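Local atomic coordinates of protein arginine N-methyltransferase SFM1 (Saccharomyces cerevisiae, PDB entry 5C74), a protein that monomethylates an arginine of ribosomal protein S3, using S-adenosyl-L-methionine as the methyl donor. Residues K2-H7 with E73-G78; V80-P85 with K118-A123; R131-K136 with R145-I150. All coordinates share one frame; numbering follows the deposited sequence.

Contacts 1 and 2 both reach the same parallel sheet of the SPOUT fold and lie next to each other, with Glu6 packing on Leu120 and Leu75 on Val80. Contact 3 lies largely on the sheet's other face, where helix 140-151 meets the loop leaving strand 128-131; Tyr3 reaches that helix and probably hydrogen-bonds Gln148. Contacts 2 and 3 are buried and depend mainly on leucines, though contact 2 has a polar margin where Asp84 and Lys121 share Ser130. Contact 1 is only partly buried, and there a salt-bridge network at the margin accompanies one apolar touch. Strands 80-83 and 128-131, hydrogen-bonded side by side, connect contact 2 with contact 3.

Contact 1. Residues K2-H7 with E73-G78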
ATOM      1  N   LYS A   2     -10.747  21.346  -6.715  1.00 16.55           N
ATOM      2  CA  LYS A   2      -9.908  20.669  -5.747  1.00 16.10           C
ATOM      3  C   LYS A   2     -10.390  19.238  -5.615  1.00 17.78           C
ATOM      4  O   LYS A   2     -11.543  18.948  -5.913  1.00 16.35           O
ATOM      5  CB  LYS A   2      -9.938  21.391  -4.415  1.00 20.46           C
ATOM      6  CG  LYS A   2      -9.253  22.756  -4.505  1.00 23.55           C
ATOM      7  CD  LYS A   2      -9.545  23.613  -3.302  1.00 34.92           C
ATOM      8  CE  LYS A   2     -10.172  24.917  -3.747  1.00 44.16           C
ATOM      9  NZ  LYS A   2     -11.551  24.733  -4.265  1.00 49.43           N
ATOM     10  N   TYR A   3      -9.500  18.350  -5.180  1.00 13.37           N
ATOM     11  CA  TYR A   3      -9.758  16.919  -5.237  1.00 10.02           C
ATOM     12  C   TYR A   3      -9.655  16.299  -3.859  1.00 12.00           C
ATOM     13  O   TYR A   3      -8.715  16.576  -3.125  1.00 13.01           O
ATOM     14  CB  TYR A   3      -8.778  16.259  -6.190  1.00 13.86           C
ATOM     15  CG  TYR A   3      -8.967  16.808  -7.577  1.00 15.31           C
ATOM     16  CD1 TYR A   3      -9.944  16.286  -8.413  1.00 13.05           C
ATOM     17  CD2 TYR A   3      -8.226  17.900  -8.017  1.00 15.42           C
ATOM     18  CE1 TYR A   3     -10.154  16.817  -9.681  1.00 15.60           C
ATOM     19  CE2 TYR A   3      -8.432  18.439  -9.283  1.00 16.19           C
ATOM     20  CZ  TYR A   3      -9.397  17.883 -10.103  1.00 15.83           C
ATOM     21  OH  TYR A   3      -9.618  18.414 -11.350  1.00 15.29           O
ATOM     22  N   ILE A   4     -10.629  15.467  -3.516  1.00 11.13           N
ATOM     23  CA  ILE A   4     -10.606  14.776  -2.233  1.00 12.42           C
ATOM     24  C   ILE A   4     -10.599  13.277  -2.505  1.00 12.65           C
ATOM     25  O   ILE A   4     -11.441  12.772  -3.233  1.00 13.06           O
ATOM     26  CB  ILE A   4     -11.828  15.155  -1.355  1.00 15.85           C
ATOM     27  CG1 ILE A   4     -11.853  16.670  -1.094  1.00 17.00           C
ATOM     28  CG2 ILE A   4     -11.829  14.374  -0.021  1.00 14.13           C
ATOM     29  CD1 ILE A   4     -13.178  17.173  -0.513  1.00 17.26           C
ATOM     30  N   ILE A   5      -9.638  12.562  -1.933  1.00 12.64           N
ATOM     31  CA  ILE A   5      -9.593  11.114  -2.112  1.00 12.04           C
ATOM     32  C   ILE A   5      -9.747  10.455  -0.764  1.00 13.24           C
ATOM     33  O   ILE A   5      -8.954  10.705   0.135  1.00 15.01           O
ATOM     34  CB  ILE A   5      -8.262  10.640  -2.754  1.00 17.06           C
ATOM     35  CG1 ILE A   5      -8.073  11.257  -4.142  1.00 15.19           C
ATOM     36  CG2 ILE A   5      -8.226   9.115  -2.840  1.00 16.21           C
ATOM     37  CD1 ILE A   5      -6.711  10.988  -4.734  1.00 16.17           C
ATOM     38  N   GLU A   6     -10.763   9.625  -0.604  1.00 11.91           N
ATOM     39  CA  GLU A   6     -10.892   8.889   0.643  1.00 14.79           C
ATOM     40  C   GLU A   6      -9.874   7.759   0.616  1.00 16.47           C
ATOM     41  O   GLU A   6      -9.913   6.906  -0.269  1.00 16.28           O
ATOM     42  CB  GLU A   6     -12.304   8.331   0.817  1.00 17.17           C
ATOM     43  CG  GLU A   6     -13.397   9.396   0.900  1.00 18.53           C
ATOM     44  CD  GLU A   6     -14.693   8.837   1.456  1.00 23.33           C
ATOM     45  OE1 GLU A   6     -15.137   7.770   0.965  1.00 19.81           O
ATOM     46  OE2 GLU A   6     -15.246   9.450   2.405  1.00 22.91           O
ATOM     47  N   HIS A   7      -8.971   7.741   1.586  1.00 13.82           N
ATOM     48  CA  HIS A   7      -7.937   6.717   1.621  1.00 10.59           C
ATOM     49  C   HIS A   7      -8.231   5.872   2.835  1.00 17.19           C
ATOM     50  O   HIS A   7      -7.642   6.079   3.877  1.00 15.44           O
ATOM     51  CB  HIS A   7      -6.532   7.336   1.689  1.00 13.64           C
ATOM     52  CG  HIS A   7      -5.420   6.329   1.590  1.00 16.81           C
ATOM     53  ND1 HIS A   7      -4.769   6.054   0.405  1.00 16.20           N
ATOM     54  CD2 HIS A   7      -4.853   5.525   2.527  1.00 16.28           C
ATOM     55  CE1 HIS A   7      -3.847   5.125   0.615  1.00 19.81           C
ATOM     56  NE2 HIS A   7      -3.877   4.789   1.895  1.00 16.49           N
ATOM     57  N   GLU A  73     -11.435  26.781   0.686  1.00 21.36           N
ATOM     58  CA  GLU A  73     -12.800  27.292   0.622  1.00 21.73           C
ATOM     59  C   GLU A  73     -13.728  26.233   1.198  1.00 23.68           C
ATOM     60  O   GLU A  73     -13.421  25.037   1.128  1.00 19.80           O
ATOM     61  CB  GLU A  73     -13.200  27.666  -0.802  1.00 30.55           C
ATOM     62  CG  GLU A  73     -13.570  26.520  -1.692  1.00 30.37           C
ATOM     63  CD  GLU A  73     -14.029  26.998  -3.065  1.00 40.02           C
ATOM     64  OE1 GLU A  73     -13.369  26.647  -4.062  1.00 32.88           O
ATOM     65  OE2 GLU A  73     -15.043  27.729  -3.144  1.00 43.57           O
ATOM     66  N   LEU A  74     -14.826  26.672   1.813  1.00 19.95           N
ATOM     67  CA  LEU A  74     -15.774  25.747   2.442  1.00 24.85           C
ATOM     68  C   LEU A  74     -16.358  24.763   1.440  1.00 27.02           C
ATOM     69  O   LEU A  74     -16.623  25.135   0.304  1.00 23.79           O
ATOM     70  CB  LEU A  74     -16.913  26.520   3.106  1.00 28.66           C
ATOM     71  CG  LEU A  74     -16.530  27.365   4.321  1.00 33.56           C
ATOM     72  CD1 LEU A  74     -17.748  28.109   4.844  1.00 43.80           C
ATOM     73  CD2 LEU A  74     -15.913  26.476   5.409  1.00 32.02           C
ATOM     74  N   LEU A  75     -16.555  23.513   1.864  1.00 26.96           N
ATOM     75  CA  LEU A  75     -17.375  22.568   1.103  1.00 23.55           C
ATOM     76  C   LEU A  75     -18.831  22.996   1.234  1.00 25.76           C
ATOM     77  O   LEU A  75     -19.403  22.981   2.331  1.00 23.93           O
ATOM     78  CB  LEU A  75     -17.206  21.127   1.599  1.00 18.83           C
ATOM     79  CG  LEU A  75     -16.034  20.299   1.071  1.00 18.71           C
ATOM     80  CD1 LEU A  75     -14.700  20.892   1.475  1.00 20.55           C
ATOM     81  CD2 LEU A  75     -16.160  18.865   1.596  1.00 22.54           C
ATOM     82  N   LYS A  76     -19.434  23.381   0.119  1.00 17.49           N
ATOM     83  CA  LYS A  76     -20.797  23.889   0.154  1.00 17.53           C
ATOM     84  C   LYS A  76     -21.778  22.878  -0.405  1.00 18.68           C
ATOM     85  O   LYS A  76     -21.474  22.170  -1.363  1.00 19.67           O
ATOM     86  CB  LYS A  76     -20.876  25.205  -0.625  1.00 25.88           C
ATOM     87  CG  LYS A  76     -20.167  26.358   0.079  1.00 32.71           C
ATOM     88  CD  LYS A  76     -20.143  27.613  -0.792  1.00 41.31           C
ATOM     89  CE  LYS A  76     -19.217  27.445  -1.992  1.00 45.35           C
ATOM     90  NZ  LYS A  76     -17.781  27.423  -1.577  1.00 49.90           N
ATOM     91  N   ASP A  77     -22.954  22.803   0.204  1.00 21.89           N
ATOM     92  CA  ASP A  77     -23.958  21.849  -0.238  1.00 24.33           C
ATOM     93  C   ASP A  77     -24.271  22.030  -1.724  1.00 23.64           C
ATOM     94  O   ASP A  77     -24.469  23.152  -2.207  1.00 20.31           O
ATOM     95  CB  ASP A  77     -25.227  21.987   0.608  1.00 30.18           C
ATOM     96  CG  ASP A  77     -25.050  21.443   2.025  1.00 33.75           C
ATOM     97  OD1 ASP A  77     -24.020  20.785   2.309  1.00 26.14           O
ATOM     98  OD2 ASP A  77     -25.958  21.660   2.855  1.00 31.00           O
ATOM     99  N   GLY A  78     -24.267  20.914  -2.449  1.00 19.01           N
ATOM    100  CA  GLY A  78     -24.550  20.911  -3.870  1.00 19.90           C
ATOM    101  C   GLY A  78     -23.379  21.346  -4.728  1.00 22.67           C
ATOM    102  O   GLY A  78     -23.466  21.310  -5.951  1.00 24.43           O
TER
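Glu73 meets Lys2 in a salt bridge at the start of strand 2-6, an inner strand of the parallel sheet in this SPOUT-fold methyltransferase. Segment 73-78 is the loop that leads into strand 80-83 of the same sheet, and it passes over the face toward which Lys2 and Ile4 point. The glutamate CG sits between its own backbone N and carbonyl carbon (chi1 78°), and from there the extended chain carries the carboxylate to the lysine. Lys2 NZ donates to Glu73 OE1 at 2.6 Å, and the oxygen accepts with its anti lone pair, the one turned away from OE2. The lysine also makes a cation-pi contact with Tyr101, whose hydroxyl is hydrogen-bonded to Glu73 O, so one tyrosine links both partners.

At Leu74 the backbone does the work: its carbonyl oxygen accepts from Lys76 NZ at 3.2 Å. The end of the Leu75 side chain reaches inward, and a branched apolar residue suits this buried place. It meets Ile4 tip to tip, CD2 of Leu75 lying 4.0 Å from CD1 of Ile4, and it also packs on Tyr101. The backbone N of Leu75 is hydrogen-bonded to Asn66 OD1, and Asn66 ND2 donates to Glu73 O, so one asparagine spans two residues of the loop.

Lys76 closes the network. A lysine suits the place because its long chain can bend back over its own loop, so that the ammonium ties carboxylate and backbone together. Its NZ lies 3.2 Å from Glu73 OE2, on the anti side and 32° out of the carboxylate plane.

Contact 2. Residues V80-P85 with K118-A123; sequences VCLLDP and KELKTA
Lys121 and Leu120 of helix 116-123 both reach Leu82 of strand 80-83. The helix is the connection of a beta-alpha-beta crossover: it joins strand 101-104 to strand 128-131, which run parallel on the two sides of strand 80-83, and it therefore passes over the strand between them. This is the layered alpha/beta architecture of the SPOUT fold.

Lys121 can be followed outward. Its CB starts 6.3 Å from CD2 of Leu82, too far to touch. CG leaves on the side of the backbone N, anti to the carbonyl carbon (chi1 -72°), and from there the chain is fully extended, which aims it from the helix to the sheet; CG and CD bridge the gap without making contact with segment 80-85. CE is the first atom to arrive, 4.2 Å from Leu82 CD2, so the methylene end lies against a leucine methyl. NZ goes beyond it and hydrogen-bonds Ser130 OG, a hydroxyl also hydrogen-bonded to Asp84 OD2. The serine hydroxyl is thus a partner shared by the two charged groups: NZ of Lys121 and OD2 of Asp84 are 4.2 Å apart, beyond a salt bridge, although their attraction probably still favours the arrangement. A lysine suits this margin because its chain is apolar along its length and charged at its end.

Deeper in, leucine meets leucine. The two chains cross obliquely, with CD1 of Leu82 4.1 Å from CD1 of Leu120, and Leu120 packs further on Leu128 and Leu62. On the helix itself, Lys118 O accepts twice, from Thr122 N at 2.9 Å and from Thr122 OG1 at 2.7 Å, the two donors arriving from opposite faces of the carbonyl plane.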
ATOM      1  N   VAL A  80     -20.250  20.004  -4.219  1.00 12.89           N
ATOM      2  CA  VAL A  80     -19.241  18.945  -4.141  1.00 15.99           C
ATOM      3  C   VAL A  80     -19.664  17.785  -5.035  1.00 13.65           C
ATOM      4  O   VAL A  80     -20.735  17.211  -4.847  1.00 16.09           O
ATOM      5  CB  VAL A  80     -19.044  18.465  -2.687  1.00 16.54           C
ATOM      6  CG1 VAL A  80     -18.001  17.376  -2.631  1.00 15.47           C
ATOM      7  CG2 VAL A  80     -18.640  19.652  -1.776  1.00 15.27           C
ATOM      8  N   CYS A  81     -18.827  17.463  -6.016  1.00 11.59           N
ATOM      9  CA  CYS A  81     -19.117  16.415  -6.978  1.00 15.50           C
ATOM     10  C   CYS A  81     -18.567  15.077  -6.510  1.00 18.24           C
ATOM     11  O   CYS A  81     -17.442  14.993  -6.022  1.00 16.20           O
ATOM     12  CB  CYS A  81     -18.530  16.775  -8.347  1.00 18.17           C
ATOM     13  SG  CYS A  81     -18.849  15.508  -9.593  1.00 17.77           S
ATOM     14  N   LEU A  82     -19.360  14.024  -6.648  1.00 13.08           N
ATOM     15  CA  LEU A  82     -18.877  12.697  -6.297  1.00 16.06           C
ATOM     16  C   LEU A  82     -18.726  11.866  -7.568  1.00 17.63           C
ATOM     17  O   LEU A  82     -19.680  11.722  -8.326  1.00 18.83           O
ATOM     18  CB  LEU A  82     -19.834  12.011  -5.322  1.00 18.24           C
ATOM     19  CG  LEU A  82     -19.514  10.551  -4.987  1.00 17.41           C
ATOM     20  CD1 LEU A  82     -18.256  10.449  -4.087  1.00 14.50           C
ATOM     21  CD2 LEU A  82     -20.716   9.906  -4.317  1.00 19.89           C
ATOM     22  N   LEU A  83     -17.525  11.353  -7.819  1.00 17.91           N
ATOM     23  CA  LEU A  83     -17.350  10.383  -8.903  1.00 20.65           C
ATOM     24  C   LEU A  83     -18.242   9.195  -8.620  1.00 22.97           C
ATOM     25  O   LEU A  83     -18.152   8.578  -7.560  1.00 21.55           O
ATOM     26  CB  LEU A  83     -15.900   9.914  -9.034  1.00 20.28           C
ATOM     27  CG  LEU A  83     -15.736   8.820 -10.108  1.00 20.47           C
ATOM     28  CD1 LEU A  83     -16.077   9.389 -11.494  1.00 19.00           C
ATOM     29  CD2 LEU A  83     -14.338   8.206 -10.099  1.00 24.65           C
ATOM     30  N   ASP A  84     -19.114   8.874  -9.561  1.00 17.82           N
ATOM     31  CA  ASP A  84     -20.113   7.849  -9.308  1.00 17.19           C
ATOM     32  C   ASP A  84     -20.270   6.990 -10.570  1.00 22.93           C
ATOM     33  O   ASP A  84     -20.889   7.420 -11.534  1.00 21.90           O
ATOM     34  CB  ASP A  84     -21.437   8.509  -8.905  1.00 18.38           C
ATOM     35  CG  ASP A  84     -22.506   7.512  -8.462  1.00 22.66           C
ATOM     36  OD1 ASP A  84     -22.299   6.281  -8.573  1.00 21.68           O
ATOM     37  OD2 ASP A  84     -23.581   7.977  -8.019  1.00 24.24           O
ATOM     38  N   PRO A  85     -19.704   5.776 -10.561  1.00 25.14           N
ATOM     39  CA  PRO A  85     -19.830   4.893 -11.733  1.00 27.73           C
ATOM     40  C   PRO A  85     -21.267   4.434 -12.002  1.00 30.65           C
ATOM     41  O   PRO A  85     -21.545   3.946 -13.102  1.00 27.58           O
ATOM     42  CB  PRO A  85     -18.933   3.701 -11.376  1.00 32.66           C
ATOM     43  CG  PRO A  85     -18.820   3.731  -9.881  1.00 35.56           C
ATOM     44  CD  PRO A  85     -18.875   5.185  -9.497  1.00 25.48           C
ATOM     45  N   LYS A 118     -23.594   5.401  -1.126  1.00 14.50           N
ATOM     46  CA  LYS A 118     -24.812   5.507  -0.337  1.00 15.28           C
ATOM     47  C   LYS A 118     -24.515   5.930   1.101  1.00 17.40           C
ATOM     48  O   LYS A 118     -25.284   6.689   1.701  1.00 16.70           O
ATOM     49  CB  LYS A 118     -25.590   4.179  -0.354  1.00 20.38           C
ATOM     50  CG  LYS A 118     -26.995   4.291   0.230  1.00 26.14           C
ATOM     51  CD  LYS A 118     -27.787   2.982   0.057  1.00 24.27           C
ATOM     52  CE  LYS A 118     -29.266   3.182   0.359  1.00 31.25           C
ATOM     53  NZ  LYS A 118     -30.058   1.938   0.087  1.00 38.90           N
ATOM     54  N   GLU A 119     -23.401   5.452   1.648  1.00 13.77           N
ATOM     55  CA  GLU A 119     -22.982   5.870   2.981  1.00 15.46           C
ATOM     56  C   GLU A 119     -22.757   7.381   3.052  1.00 16.93           C
ATOM     57  O   GLU A 119     -23.233   8.046   3.978  1.00 16.50           O
ATOM     58  CB  GLU A 119     -21.703   5.139   3.395  1.00 18.36           C
ATOM     59  CG  GLU A 119     -21.919   3.663   3.687  1.00 19.99           C
ATOM     60  CD  GLU A 119     -20.620   2.923   4.006  1.00 18.72           C
ATOM     61  OE1 GLU A 119     -19.568   3.580   4.133  1.00 15.12           O
ATOM     62  OE2 GLU A 119     -20.660   1.673   4.125  1.00 19.04           O
ATOM     63  N   LEU A 120     -22.019   7.911   2.083  1.00 13.06           N
ATOM     64  CA  LEU A 120     -21.707   9.344   2.067  1.00 12.91           C
ATOM     65  C   LEU A 120     -22.974  10.170   1.945  1.00 15.82           C
ATOM     66  O   LEU A 120     -23.181  11.138   2.681  1.00 16.29           O
ATOM     67  CB  LEU A 120     -20.750   9.668   0.924  1.00 18.66           C
ATOM     68  CG  LEU A 120     -19.274   9.333   1.155  1.00 16.99           C
ATOM     69  CD1 LEU A 120     -18.484   9.408  -0.144  1.00 18.21           C
ATOM     70  CD2 LEU A 120     -18.681  10.287   2.185  1.00 15.21           C
ATOM     71  N   LYS A 121     -23.831   9.786   1.003  1.00 13.63           N
ATOM     72  CA  LYS A 121     -25.062  10.536   0.758  1.00 14.79           C
ATOM     73  C   LYS A 121     -26.054  10.434   1.910  1.00 17.23           C
ATOM     74  O   LYS A 121     -26.786  11.381   2.206  1.00 18.38           O
ATOM     75  CB  LYS A 121     -25.712  10.052  -0.537  1.00 16.99           C
ATOM     76  CG  LYS A 121     -24.936  10.494  -1.760  1.00 15.80           C
ATOM     77  CD  LYS A 121     -25.696  10.175  -3.021  1.00 18.09           C
ATOM     78  CE  LYS A 121     -24.896  10.590  -4.254  1.00 17.99           C
ATOM     79  NZ  LYS A 121     -25.762  10.574  -5.460  1.00 17.55           N
ATOM     80  N   THR A 122     -26.076   9.288   2.573  1.00 15.40           N
ATOM     81  CA  THR A 122     -26.926   9.135   3.737  1.00 15.74           C
ATOM     82  C   THR A 122     -26.412  10.001   4.899  1.00 23.49           C
ATOM     83  O   THR A 122     -27.204  10.568   5.667  1.00 22.10           O
ATOM     84  CB  THR A 122     -27.006   7.654   4.183  1.00 21.10           C
ATOM     85  OG1 THR A 122     -27.573   6.871   3.117  1.00 20.14           O
ATOM     86  CG2 THR A 122     -27.869   7.509   5.429  1.00 21.18           C
ATOM     87  N   ALA A 123     -25.094  10.101   5.035  1.00 16.53           N
ATOM     88  CA  ALA A 123     -24.526  10.937   6.091  1.00 18.49           C
ATOM     89  C   ALA A 123     -24.754  12.421   5.813  1.00 21.98           C
ATOM     90  O   ALA A 123     -25.056  13.190   6.727  1.00 19.71           O
ATOM     91  CB  ALA A 123     -23.043  10.658   6.256  1.00 16.36           C
TER

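Contact 3. Residues R131-K136 with R145-I150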
ATOM      1  N   ARG A 131     -21.504  12.509 -10.569  1.00 15.56           N
ATOM      2  CA  ARG A 131     -21.156  12.571 -11.990  1.00 13.84           C
ATOM      3  C   ARG A 131     -20.351  11.357 -12.391  1.00 16.05           C
ATOM      4  O   ARG A 131     -19.569  10.836 -11.601  1.00 15.86           O
ATOM      5  CB  ARG A 131     -20.348  13.821 -12.320  1.00 17.34           C
ATOM      6  CG  ARG A 131     -21.163  15.108 -12.311  1.00 17.84           C
ATOM      7  CD  ARG A 131     -22.150  15.156 -13.459  1.00 19.34           C
ATOM      8  NE  ARG A 131     -22.725  16.495 -13.591  1.00 19.15           N
ATOM      9  CZ  ARG A 131     -23.872  16.862 -13.035  1.00 20.18           C
ATOM     10  NH1 ARG A 131     -24.555  15.992 -12.296  1.00 21.14           N
ATOM     11  NH2 ARG A 131     -24.325  18.104 -13.201  1.00 23.07           N
ATOM     12  N   ARG A 132     -20.532  10.930 -13.636  1.00 15.76           N
ATOM     13  CA  ARG A 132     -19.707   9.887 -14.232  1.00 20.30           C
ATOM     14  C   ARG A 132     -18.532  10.506 -14.986  1.00 18.85           C
ATOM     15  O   ARG A 132     -18.600  11.658 -15.399  1.00 18.27           O
ATOM     16  CB  ARG A 132     -20.564   9.033 -15.194  1.00 20.44           C
ATOM     17  CG  ARG A 132     -19.970   7.694 -15.555  1.00 22.10           C
ATOM     18  CD  ARG A 132     -20.863   6.951 -16.554  1.00 22.23           C
ATOM     19  NE  ARG A 132     -20.916   7.630 -17.851  1.00 25.03           N
ATOM     20  CZ  ARG A 132     -21.342   7.061 -18.977  1.00 35.61           C
ATOM     21  NH1 ARG A 132     -21.748   5.797 -18.973  1.00 31.59           N
ATOM     22  NH2 ARG A 132     -21.356   7.753 -20.111  1.00 32.16           N
ATOM     23  N   LEU A 133     -17.452   9.745 -15.167  1.00 14.01           N
ATOM     24  CA  LEU A 133     -16.398  10.136 -16.102  1.00 16.53           C
ATOM     25  C   LEU A 133     -16.258   9.060 -17.183  1.00 22.94           C
ATOM     26  O   LEU A 133     -15.256   8.343 -17.231  1.00 16.17           O
ATOM     27  CB  LEU A 133     -15.051  10.328 -15.394  1.00 17.99           C
ATOM     28  CG  LEU A 133     -14.820  11.539 -14.499  1.00 17.34           C
ATOM     29  CD1 LEU A 133     -13.425  11.421 -13.840  1.00 16.36           C
ATOM     30  CD2 LEU A 133     -14.938  12.851 -15.281  1.00 16.64           C
ATOM     31  N   GLY A 134     -17.268   8.941 -18.037  1.00 19.61           N
ATOM     32  CA  GLY A 134     -17.259   7.926 -19.081  1.00 21.22           C
ATOM     33  C   GLY A 134     -17.566   6.545 -18.543  1.00 25.86           C
ATOM     34  O   GLY A 134     -17.726   6.359 -17.339  1.00 21.12           O
ATOM     35  N   ASP A 135     -17.652   5.554 -19.422  1.00 16.85           N
ATOM     36  CA  ASP A 135     -18.116   4.255 -18.957  1.00 24.84           C
ATOM     37  C   ASP A 135     -16.984   3.258 -18.747  1.00 20.19           C
ATOM     38  O   ASP A 135     -17.219   2.054 -18.649  1.00 23.28           O
ATOM     39  CB  ASP A 135     -19.154   3.688 -19.930  1.00 28.64           C
ATOM     40  CG  ASP A 135     -18.581   3.377 -21.285  1.00 29.50           C
ATOM     41  OD1 ASP A 135     -17.422   3.740 -21.567  1.00 31.76           O
ATOM     42  OD2 ASP A 135     -19.315   2.779 -22.093  1.00 38.82           O
ATOM     43  N   LYS A 136     -15.757   3.749 -18.653  1.00 14.79           N
ATOM     44  CA  LYS A 136     -14.646   2.849 -18.347  1.00 16.33           C
ATOM     45  C   LYS A 136     -13.830   3.313 -17.153  1.00 17.47           C
ATOM     46  O   LYS A 136     -13.516   4.498 -17.017  1.00 14.95           O
ATOM     47  CB  LYS A 136     -13.752   2.678 -19.573  1.00 21.61           C
ATOM     48  CG  LYS A 136     -14.447   1.830 -20.654  1.00 29.08           C
ATOM     49  CD  LYS A 136     -13.485   1.267 -21.675  1.00 36.14           C
ATOM     50  CE  LYS A 136     -14.183   0.186 -22.504  1.00 30.07           C
ATOM     51  NZ  LYS A 136     -15.563   0.597 -22.878  1.00 25.78           N
ATOM     52  N   ARG A 145      -6.643  13.870 -14.109  1.00  9.48           N
ATOM     53  CA  ARG A 145      -6.220  14.563 -15.331  1.00 11.90           C
ATOM     54  C   ARG A 145      -7.432  14.851 -16.215  1.00 16.19           C
ATOM     55  O   ARG A 145      -7.564  15.935 -16.786  1.00 12.60           O
ATOM     56  CB  ARG A 145      -5.190  13.746 -16.122  1.00 12.25           C
ATOM     57  CG  ARG A 145      -4.809  14.378 -17.449  1.00 17.24           C
ATOM     58  CD  ARG A 145      -3.607  13.678 -18.064  1.00 21.71           C
ATOM     59  NE  ARG A 145      -2.420  13.954 -17.281  1.00 23.82           N
ATOM     60  CZ  ARG A 145      -1.672  15.036 -17.455  1.00 30.27           C
ATOM     61  NH1 ARG A 145      -1.982  15.914 -18.407  1.00 30.96           N
ATOM     62  NH2 ARG A 145      -0.612  15.231 -16.696  1.00 31.42           N
ATOM     63  N   THR A 146      -8.308  13.867 -16.330  1.00 13.07           N
ATOM     64  CA  THR A 146      -9.491  14.002 -17.155  1.00 11.50           C
ATOM     65  C   THR A 146     -10.378  15.114 -16.633  1.00 15.29           C
ATOM     66  O   THR A 146     -10.888  15.923 -17.406  1.00 11.84           O
ATOM     67  CB  THR A 146     -10.288  12.689 -17.216  1.00 14.33           C
ATOM     68  OG1 THR A 146      -9.481  11.671 -17.838  1.00 12.85           O
ATOM     69  CG2 THR A 146     -11.574  12.890 -18.019  1.00 14.05           C
ATOM     70  N   THR A 147     -10.541  15.169 -15.321  1.00 11.74           N
ATOM     71  CA  THR A 147     -11.379  16.203 -14.729  1.00 14.08           C
ATOM     72  C   THR A 147     -10.803  17.600 -14.992  1.00 15.78           C
ATOM     73  O   THR A 147     -11.547  18.559 -15.258  1.00 12.31           O
ATOM     74  CB  THR A 147     -11.553  15.954 -13.223  1.00 10.77           C
ATOM     75  OG1 THR A 147     -12.268  14.724 -13.041  1.00 16.16           O
ATOM     76  CG2 THR A 147     -12.353  17.114 -12.595  1.00 15.02           C
ATOM     77  N   GLN A 148      -9.479  17.717 -14.930  1.00 11.99           N
ATOM     78  CA  GLN A 148      -8.818  18.985 -15.227  1.00 12.07           C
ATOM     79  C   GLN A 148      -9.081  19.416 -16.671  1.00 11.67           C
ATOM     80  O   GLN A 148      -9.349  20.588 -16.951  1.00 12.26           O
ATOM     81  CB  GLN A 148      -7.309  18.876 -14.971  1.00 13.64           C
ATOM     82  CG  GLN A 148      -6.957  18.740 -13.506  1.00 13.05           C
ATOM     83  CD  GLN A 148      -7.003  20.076 -12.794  1.00 17.76           C
ATOM     84  OE1 GLN A 148      -7.962  20.384 -12.087  1.00 15.75           O
ATOM     85  NE2 GLN A 148      -5.972  20.882 -12.991  1.00 17.09           N
ATOM     86  N   LEU A 149      -8.980  18.474 -17.593  1.00 10.47           N
ATOM     87  CA  LEU A 149      -9.217  18.778 -19.000  1.00 14.13           C
ATOM     88  C   LEU A 149     -10.639  19.300 -19.205  1.00 15.58           C
ATOM     89  O   LEU A 149     -10.871  20.241 -19.975  1.00 13.82           O
ATOM     90  CB  LEU A 149      -8.967  17.522 -19.861  1.00 11.78           C
ATOM     91  CG  LEU A 149      -7.505  17.058 -19.949  1.00 13.98           C
ATOM     92  CD1 LEU A 149      -7.387  15.643 -20.559  1.00 10.96           C
ATOM     93  CD2 LEU A 149      -6.734  18.061 -20.786  1.00 15.75           C
ATOM     94  N   ILE A 150     -11.590  18.697 -18.497  1.00 14.63           N
ATOM     95  CA  ILE A 150     -13.004  19.043 -18.672  1.00 11.67           C
ATOM     96  C   ILE A 150     -13.342  20.370 -17.989  1.00 16.79           C
ATOM     97  O   ILE A 150     -13.959  21.250 -18.591  1.00 13.43           O
ATOM     98  CB  ILE A 150     -13.915  17.913 -18.120  1.00 16.08           C
ATOM     99  CG1 ILE A 150     -13.783  16.657 -18.979  1.00 12.55           C
ATOM    100  CG2 ILE A 150     -15.372  18.330 -18.077  1.00 13.18           C
ATOM    101  CD1 ILE A 150     -14.458  15.423 -18.355  1.00 15.42           C
TER
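Leu133 fits against Thr146, Thr147 and Ile150, one side of helix 140-151, in the part of the chain that follows the edge strand 128-131 of the SPOUT sheet and probably belongs to the knotted region typical of this family. Just before it, Arg131 and Arg132 direct their guanidinium groups to other partners, Asp95 and Asp90, in salt bridges.

Leu133 carries the contact. With CG beside the backbone N and opposite the carbonyl carbon (chi1 -73°), it brings both methyls to the helix. Its CD2 lies 4.0 Å from CD1 of Ile150, and the same methyl reaches CG2 of Thr146 at 4.3 Å. Its CD1 approaches Thr147 OG1 at 3.6 Å, the two side chains crossing at about a right angle. A threonine can stand in this buried apolar setting because its hydroxyl is hydrogen-bonded to Ala143 O of the helix; Thr146 is matched likewise with Thr142 O.

Gly134 turns the chain away with a positive phi of 76°, which glycine tolerates readily, and its N is hydrogen-bonded to Asp90 OD1, the oxygen that also takes Arg132 NE. The bend lays the next peptide over one face of the Arg132 guanidinium, with Asp135 N 4.0 Å above its centre.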